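Local coordinates for phosphodiesterase (Pseudomonas aeruginosa, PDB 4G75), which acts as a colicin M-like bacteriocin, probably killing rival bacteria by magnesium-dependent hydrolysis of a lipid-linked peptidoglycan precursor, at residues 44-47 / 48-51; 59-62 / 63-66; 92-95 / 96-99; 106-109 / 110-114. All coordinates share one frame; numbering follows the deposited sequence.

Interaction 1. Residues 44-47 / 48-51; sequences QRDV and AYVN. With EDO (1,2-ethanediol), chain I; EDO (1,2-ethanediol), chain H.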
# COMPACT_ATOMS: atom_id res chain seq x y z
N GLN A 44 9.60 14.15 11.46
CA GLN A 44 9.58 14.59 10.07
C GLN A 44 9.25 13.45 9.11
O GLN A 44 8.59 13.66 8.09
CB GLN A 44 10.90 15.26 9.68
CG GLN A 44 10.78 16.08 8.40
CD GLN A 44 9.67 17.13 8.48
OE1 GLN A 44 9.34 17.62 9.56
NE2 GLN A 44 9.10 17.47 7.33
N ARG A 45 9.70 12.24 9.43
CA ARG A 45 9.32 11.11 8.59
C ARG A 45 7.81 10.89 8.65
O ARG A 45 7.17 10.67 7.63
CB ARG A 45 10.08 9.83 8.98
CG ARG A 45 11.59 9.92 8.78
CD ARG A 45 12.22 8.52 8.69
NE ARG A 45 11.93 7.72 9.87
CZ ARG A 45 12.63 7.77 11.00
NH1 ARG A 45 13.69 8.58 11.09
NH2 ARG A 45 12.29 7.03 12.04
N ASP A 46 7.24 10.98 9.85
CA ASP A 46 5.80 10.80 10.00
C ASP A 46 5.01 11.84 9.21
O ASP A 46 3.95 11.54 8.65
CB ASP A 46 5.39 10.86 11.48
CG ASP A 46 5.81 9.63 12.25
OD1 ASP A 46 6.20 8.62 11.62
OD2 ASP A 46 5.71 9.66 13.49
N VAL A 47 5.52 13.07 9.17
CA VAL A 47 4.87 14.13 8.40
C VAL A 47 4.76 13.70 6.94
O VAL A 47 3.74 13.91 6.29
CB VAL A 47 5.65 15.46 8.52
CG1 VAL A 47 5.20 16.44 7.43
CG2 VAL A 47 5.44 16.07 9.90
N ALA A 48 5.83 13.11 6.43
CA ALA A 48 5.81 12.60 5.06
C ALA A 48 4.84 11.44 4.94
O ALA A 48 4.02 11.41 4.02
CB ALA A 48 7.21 12.18 4.63
N TYR A 49 4.91 10.49 5.87
CA TYR A 49 4.09 9.28 5.79
C TYR A 49 2.58 9.57 5.75
O TYR A 49 1.84 8.92 4.99
CB TYR A 49 4.41 8.30 6.93
CG TYR A 49 5.78 7.65 6.87
CD1 TYR A 49 6.26 7.09 5.69
CD2 TYR A 49 6.58 7.56 8.01
CE1 TYR A 49 7.49 6.48 5.64
CE2 TYR A 49 7.82 6.95 7.97
CZ TYR A 49 8.27 6.41 6.78
OH TYR A 49 9.50 5.81 6.72
N VAL A 50 2.12 10.53 6.56
CA VAL A 50 0.69 10.78 6.63
C VAL A 50 0.12 11.31 5.31
O VAL A 50 -1.09 11.34 5.13
CB VAL A 50 0.27 11.70 7.81
CG1 VAL A 50 0.62 11.06 9.14
CG2 VAL A 50 0.88 13.09 7.67
N ASN A 51 0.97 11.73 4.39
CA ASN A 51 0.51 12.09 3.05
C ASN A 51 1.03 11.15 1.96
O ASN A 51 1.00 11.47 0.77
CB ASN A 51 0.80 13.56 2.72
CG ASN A 51 -0.19 14.50 3.35
OD1 ASN A 51 -1.41 14.28 3.28
ND2 ASN A 51 0.31 15.56 3.97
C1 EDO I . 7.19 20.85 11.33
O1 EDO I . 6.87 20.68 12.71
C2 EDO I . 6.94 19.54 10.59
O2 EDO I . 7.35 19.64 9.23
C1 EDO H . -3.06 12.36 -1.34
O1 EDO H . -2.73 12.03 -2.69
C2 EDO H . -1.82 12.21 -0.46
O2 EDO H . -0.80 13.10 -0.93
O HOH W 1 3.28 15.68 4.29
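R45 and Y49 are joined by a backbone hydrogen bond of 2.9 Å from Y49 N to R45 O, one of three i to i+4 bonds toward the C-terminal end of helix 34-49; the others run from A48 N to Q44 O and from V50 N to D46 O. The Y49 side chain leans back along the helix, with CG anti to its own carbonyl carbon (chi1 -69°). This places CD2 3.2 Å from R45 O and CE2 3.8 Å from R45 CB. D46 OD1 meets the same ring at its edge and in its plane, 3.8 Å from CD2, with the carboxylate turned 47° from the ring. Farther out, Y49 OH sits at the edge of the R45 guanidinium, and both groups bind D88 of helix 81-102, so a buried cation and hydroxyl share one carboxylate. R45 also forms a salt bridge with E84. As the helix runs out, an i to i+3 bond, N51 N to A48 O, takes over. A water donates to V47 O at 2.7 Å and accepts from N51 ND2 at 3.0 Å, while N51 OD1 accepts from I10 N. The result is a largely buried helix, packed among the others of PaeM's helical region.

Interaction 2. Residues 59-62 / 63-66; sequences LALW and AQWA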
# COMPACT_ATOMS: atom_id res chain seq x y z
N LEU A 59 14.25 5.79 1.80
CA LEU A 59 15.44 5.83 0.96
C LEU A 59 16.56 6.61 1.64
O LEU A 59 17.73 6.25 1.54
CB LEU A 59 15.12 6.42 -0.41
CG LEU A 59 14.41 5.46 -1.37
CD1 LEU A 59 13.92 6.20 -2.58
CD2 LEU A 59 15.34 4.31 -1.77
N ALA A 60 16.20 7.69 2.32
CA ALA A 60 17.21 8.49 3.00
C ALA A 60 17.89 7.67 4.09
O ALA A 60 19.11 7.74 4.25
CB ALA A 60 16.58 9.76 3.57
N LEU A 61 17.11 6.90 4.83
CA LEU A 61 17.66 6.05 5.87
C LEU A 61 18.57 5.00 5.25
O LEU A 61 19.71 4.83 5.68
CB LEU A 61 16.53 5.36 6.66
CG LEU A 61 15.65 6.33 7.44
CD1 LEU A 61 14.49 5.60 8.10
CD2 LEU A 61 16.48 7.09 8.46
N TRP A 62 18.07 4.30 4.24
CA TRP A 62 18.83 3.23 3.60
C TRP A 62 20.12 3.75 2.98
O TRP A 62 21.17 3.13 3.12
CB TRP A 62 18.00 2.49 2.55
CG TRP A 62 18.72 1.28 2.02
CD1 TRP A 62 19.51 1.21 0.91
CD2 TRP A 62 18.74 -0.02 2.61
NE1 TRP A 62 20.01 -0.06 0.77
CE2 TRP A 62 19.55 -0.84 1.80
CE3 TRP A 62 18.14 -0.58 3.75
CZ2 TRP A 62 19.78 -2.18 2.08
CZ3 TRP A 62 18.37 -1.92 4.03
CH2 TRP A 62 19.18 -2.70 3.19
N ALA A 63 20.02 4.87 2.27
CA ALA A 63 21.18 5.44 1.60
C ALA A 63 22.29 5.69 2.62
O ALA A 63 23.48 5.53 2.31
CB ALA A 63 20.82 6.72 0.87
N GLN A 64 21.92 6.08 3.83
CA GLN A 64 22.89 6.26 4.90
C GLN A 64 23.45 4.92 5.34
O GLN A 64 24.66 4.70 5.36
CB GLN A 64 22.25 6.96 6.10
CG GLN A 64 21.81 8.39 5.84
CD GLN A 64 20.99 8.94 7.00
OE1 GLN A 64 21.53 9.28 8.05
NE2 GLN A 64 19.69 9.02 6.80
N TRP A 65 22.54 4.02 5.71
CA TRP A 65 22.89 2.69 6.17
C TRP A 65 23.86 2.02 5.20
O TRP A 65 24.90 1.49 5.61
CB TRP A 65 21.61 1.85 6.27
CG TRP A 65 21.73 0.60 7.06
CD1 TRP A 65 22.86 0.04 7.57
CD2 TRP A 65 20.66 -0.29 7.40
NE1 TRP A 65 22.56 -1.13 8.22
CE2 TRP A 65 21.21 -1.36 8.13
CE3 TRP A 65 19.28 -0.28 7.16
CZ2 TRP A 65 20.44 -2.41 8.62
CZ3 TRP A 65 18.51 -1.32 7.65
CH2 TRP A 65 19.10 -2.37 8.37
N ALA A 66 23.51 2.04 3.92
CA ALA A 66 24.28 1.31 2.91
C ALA A 66 25.36 2.15 2.24
O ALA A 66 26.01 1.70 1.30
CB ALA A 66 23.35 0.71 1.86
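W62 and W65 both carry CG anti to the backbone N (chi1 -172° and -164°), beside the carbonyl carbon, and this sends the two indoles off the same flank of helix 55-65, three residues apart. Their six-membered rings meet obliquely, the planes 62° apart and the centroids separated by 5.1 Å. The touch is made by the carbons of the benzo rings: W62 CE3 lies 3.6 Å from W65 CE3, and the two CZ3 atoms are 3.7 Å apart. At the pyrrole end of W62, A66 CB comes within 3.6 Å of NE1, and that N-H is hydrogen-bonded to E264 on helix 255-264. F85 and W68 also meet the W62 indole, making it part of a larger aromatic group.

On another side of the helix, Q64 sets its CG beside the backbone N, and its extended side chain runs back along the helix to bring NE2 over A60 O. NE2 donates to that oxygen at 2.9 Å from above the carbonyl plane, while the Q64 backbone N reaches it at 3.3 Å from the opposite face. Q64 was modelled in two conformers, and the side-chain bonds hold for the one described. In this conformer OE1 accepts from L78 N. The helix finishes with A66 N bonded to W62 O at 2.7 Å.

Chemically, the contact joins a greasy aromatic flank, with the W62 indole N-H paired with a carboxylate, to an amide that gives one helix carbonyl a second donor and also ties the helix to the loop before helix 81-102.

Interaction 3. Residues 92-95 / 96-99; sequences LPQA and DYNQ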
# COMPACT_ATOMS: atom_id res chain seq x y z
N LEU A 92 5.08 1.02 10.23
CA LEU A 92 4.23 1.33 9.08
C LEU A 92 3.07 0.33 8.84
O LEU A 92 1.94 0.76 8.61
CB LEU A 92 5.07 1.55 7.82
CG LEU A 92 5.79 2.91 7.79
CD1 LEU A 92 6.96 2.89 6.82
CD2 LEU A 92 4.81 4.05 7.45
N PRO A 93 3.34 -0.98 8.91
CA PRO A 93 2.20 -1.89 8.70
C PRO A 93 1.17 -1.79 9.81
O PRO A 93 -0.02 -2.03 9.57
CB PRO A 93 2.83 -3.28 8.72
CG PRO A 93 4.27 -3.07 8.50
CD PRO A 93 4.61 -1.70 9.01
N GLN A 94 1.61 -1.47 11.02
CA GLN A 94 0.68 -1.34 12.14
C GLN A 94 -0.19 -0.09 11.98
O GLN A 94 -1.38 -0.13 12.26
CB GLN A 94 1.43 -1.31 13.48
CG GLN A 94 0.51 -1.23 14.69
CD GLN A 94 -0.25 -2.52 14.92
OE1 GLN A 94 0.35 -3.58 15.12
NE2 GLN A 94 -1.58 -2.45 14.88
N ALA A 95 0.41 1.00 11.50
CA ALA A 95 -0.34 2.21 11.22
C ALA A 95 -1.42 1.95 10.16
O ALA A 95 -2.56 2.38 10.29
CB ALA A 95 0.60 3.32 10.74
N ASP A 96 -1.04 1.23 9.11
CA ASP A 96 -2.01 0.92 8.07
C ASP A 96 -3.16 0.10 8.64
O ASP A 96 -4.34 0.36 8.35
CB ASP A 96 -1.36 0.16 6.91
CG ASP A 96 -2.29 0.06 5.72
OD1 ASP A 96 -2.47 1.08 5.03
OD2 ASP A 96 -2.86 -1.04 5.50
N TYR A 97 -2.81 -0.89 9.46
CA TYR A 97 -3.81 -1.78 10.03
C TYR A 97 -4.70 -1.05 11.03
O TYR A 97 -5.88 -1.38 11.18
CB TYR A 97 -3.17 -3.00 10.69
CG TYR A 97 -4.18 -4.06 11.02
CD1 TYR A 97 -4.84 -4.75 10.00
CD2 TYR A 97 -4.51 -4.36 12.34
CE1 TYR A 97 -5.79 -5.72 10.29
CE2 TYR A 97 -5.46 -5.34 12.63
CZ TYR A 97 -6.09 -6.01 11.60
OH TYR A 97 -7.04 -6.97 11.87
N ASN A 98 -4.15 -0.04 11.70
CA ASN A 98 -4.97 0.77 12.60
C ASN A 98 -6.07 1.50 11.83
O ASN A 98 -7.20 1.63 12.29
CB ASN A 98 -4.11 1.77 13.38
CG ASN A 98 -3.27 1.09 14.45
OD1 ASN A 98 -3.55 -0.06 14.82
ND2 ASN A 98 -2.26 1.78 14.95
N GLN A 99 -5.72 1.98 10.64
CA GLN A 99 -6.73 2.61 9.80
C GLN A 99 -7.81 1.63 9.37
O GLN A 99 -8.99 1.96 9.42
CB GLN A 99 -6.10 3.25 8.56
CG GLN A 99 -5.34 4.53 8.87
CD GLN A 99 -5.39 5.51 7.74
OE1 GLN A 99 -4.69 5.36 6.73
NE2 GLN A 99 -6.23 6.53 7.88
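The side chains of Q94 and N98 cross at an angle, one turn apart on helix 81-102, with amide planes 39° apart. Q94 NE2 donates to N98 OD1 at 3.1 Å; the acceptor lies close to the Q94 amide plane, whereas the donor stands well above the plane of the N98 carbonyl. The N-H points fairly straight at the oxygen, at 158°. Q94 can make this reach because its chain bends at chi2 (71°), turning the amide toward the next turn of the helix. The same NE2 lies at the edge of the Y97 ring, 4.3 Å from CD2, alongside it rather than over a face.

N98 is also held through its backbone: its N bonds to Q94 O at 2.8 Å, and its CG rests 3.1 Å from that carbonyl oxygen. Its ND2 turns to another helix, donating to A109 O on helix 106-113. Near the start of the segment, P93 has no N-H for the preceding turn, and the helix kinks there. D96, pointing elsewhere, binds T143 and N138.

The N98 amide therefore works at both ends, accepting from its own helix and donating to the next. That fixes which end is oxygen and which is nitrogen, and it gives A109 O a second donor besides its helical one, so the side chain becomes a polar stitch between helices 81-102 and 106-113.

Interaction 4. Residues 106-109 / 110-114; sequences RITA and MNRAQ. With EDO (1,2-ethanediol), chain N.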
# COMPACT_ATOMS: atom_id res chain seq x y z
N ARG A 106 -5.27 9.34 10.12
CA ARG A 106 -3.87 9.03 9.82
C ARG A 106 -2.95 9.27 11.00
O ARG A 106 -2.13 8.41 11.36
CB ARG A 106 -3.39 9.85 8.62
CG ARG A 106 -4.12 9.47 7.35
CD ARG A 106 -3.84 10.45 6.23
NE ARG A 106 -4.73 10.24 5.09
CZ ARG A 106 -4.71 10.98 3.99
NH1 ARG A 106 -3.84 11.98 3.88
NH2 ARG A 106 -5.57 10.74 3.00
N ILE A 107 -3.09 10.44 11.62
CA ILE A 107 -2.22 10.81 12.72
C ILE A 107 -2.44 9.88 13.91
O ILE A 107 -1.49 9.36 14.49
CB ILE A 107 -2.40 12.30 13.09
CG1 ILE A 107 -1.90 13.16 11.93
CG2 ILE A 107 -1.66 12.63 14.39
CD1 ILE A 107 -2.23 14.63 12.05
N THR A 108 -3.70 9.65 14.26
CA THR A 108 -4.01 8.74 15.37
C THR A 108 -3.46 7.34 15.09
O THR A 108 -2.91 6.69 15.97
CB THR A 108 -5.52 8.65 15.63
OG1 THR A 108 -6.01 9.94 16.02
CG2 THR A 108 -5.80 7.65 16.74
N ALA A 109 -3.61 6.88 13.85
CA ALA A 109 -3.15 5.56 13.48
C ALA A 109 -1.64 5.43 13.72
O ALA A 109 -1.18 4.43 14.25
CB ALA A 109 -3.49 5.27 12.02
N MSE A 110 -0.88 6.46 13.34
CA MSE A 110 0.56 6.41 13.52
C MSE A 110 0.96 6.54 14.99
O MSE A 110 1.84 5.83 15.45
CB MSE A 110 1.25 7.50 12.70
CG MSE A 110 2.76 7.52 12.89
SE MSE A 110 3.60 5.88 12.22
CE MSE A 110 3.65 6.42 10.34
N ASN A 111 0.31 7.43 15.73
CA ASN A 111 0.63 7.56 17.15
C ASN A 111 0.32 6.29 17.92
O ASN A 111 1.07 5.90 18.82
CB ASN A 111 -0.08 8.76 17.77
CG ASN A 111 0.51 10.08 17.30
OD1 ASN A 111 1.67 10.14 16.92
ND2 ASN A 111 -0.30 11.13 17.33
N ARG A 112 -0.78 5.63 17.57
CA ARG A 112 -1.12 4.36 18.20
C ARG A 112 -0.05 3.32 17.88
O ARG A 112 0.40 2.60 18.77
CB ARG A 112 -2.51 3.88 17.73
CG ARG A 112 -3.10 2.79 18.62
CD ARG A 112 -4.41 2.22 18.06
NE ARG A 112 -5.42 3.24 17.77
CZ ARG A 112 -6.17 3.84 18.69
NH1 ARG A 112 -6.02 3.56 19.98
NH2 ARG A 112 -7.05 4.76 18.32
N ALA A 113 0.35 3.26 16.61
CA ALA A 113 1.38 2.34 16.19
C ALA A 113 2.72 2.59 16.88
O ALA A 113 3.49 1.66 17.11
CB ALA A 113 1.56 2.39 14.64
N GLN A 114 2.99 3.85 17.23
CA GLN A 114 4.29 4.19 17.80
C GLN A 114 4.27 4.28 19.32
O GLN A 114 5.25 4.70 19.93
CB GLN A 114 4.85 5.47 17.16
CG GLN A 114 5.07 5.31 15.66
CD GLN A 114 5.91 6.42 15.03
OE1 GLN A 114 5.65 7.61 15.22
NE2 GLN A 114 6.92 6.02 14.27
C1 EDO N . 4.47 7.20 23.14
O1 EDO N . 5.55 6.85 24.01
C2 EDO N . 5.01 8.02 21.98
O2 EDO N . 5.90 7.21 21.19
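This is an i to i+4 contact within the short alpha helix 106-113, which follows helix 81-102 after a brief loop and also packs against helix 34-49. T108 and R112 lie side by side and point the same way, as do I107 and N111, so two pairs of neighbouring side chains run along the helix surface. Their backbones are tied in the usual alpha-helical pattern: N111 N to I107 O at 2.9 Å, R112 N to T108 O at 2.9 Å, with M110 and A113 bonded likewise to R106 and A109.

In the first pair, the methyl of T108 is the branch that touches. CG2 is set anti to the backbone N, and it meets R112 NH2 at 3.5 Å, obliquely to the guanidinium. T108 OG1, on the other branch, bonds instead to D105. The arginine chain bends at chi3 (-54°), and its NE forms a salt bridge with D104 in the loop before the helix, while NH2 of the same guanidinium rests against the T108 methyl.

I107 CG2 approaches N111 ND2 at 3.6 Å, an apolar branch alongside an amide whose hydrogen bonds go elsewhere: OD1 accepts from S18 N and ND2 donates to D16 O. At the start of the helix, R106 reaches D4 and T8. M110, present as selenomethionine, packs on D46 and Y49. Where the chain leaves helical geometry, an ethanediol hydroxyl, O2, donates to Q114 O at 2.9 Å.

Overall arrangement
The four contacts come in series along the chain, on helices 34-49, 55-65, 81-102 and 106-113. Interactions 3 and 4 are nearest, with centres about 8 Å apart, and interaction 1 lies about 11 Å from interaction 4 and 14 Å from interaction 3. It touches all the others: R45 meets L61 of interaction 2, Y49 meets L92, and D46 meets M110. Interaction 2 touches interaction 1 but neither 3 nor 4, whose centres are about 23 and 24 Å away. Together they knit the helical part of PaeM as structural packing and contribute no metal ligand; the side chain of D96 in interaction 3 stays about 11 Å from that of magnesium-binding V211.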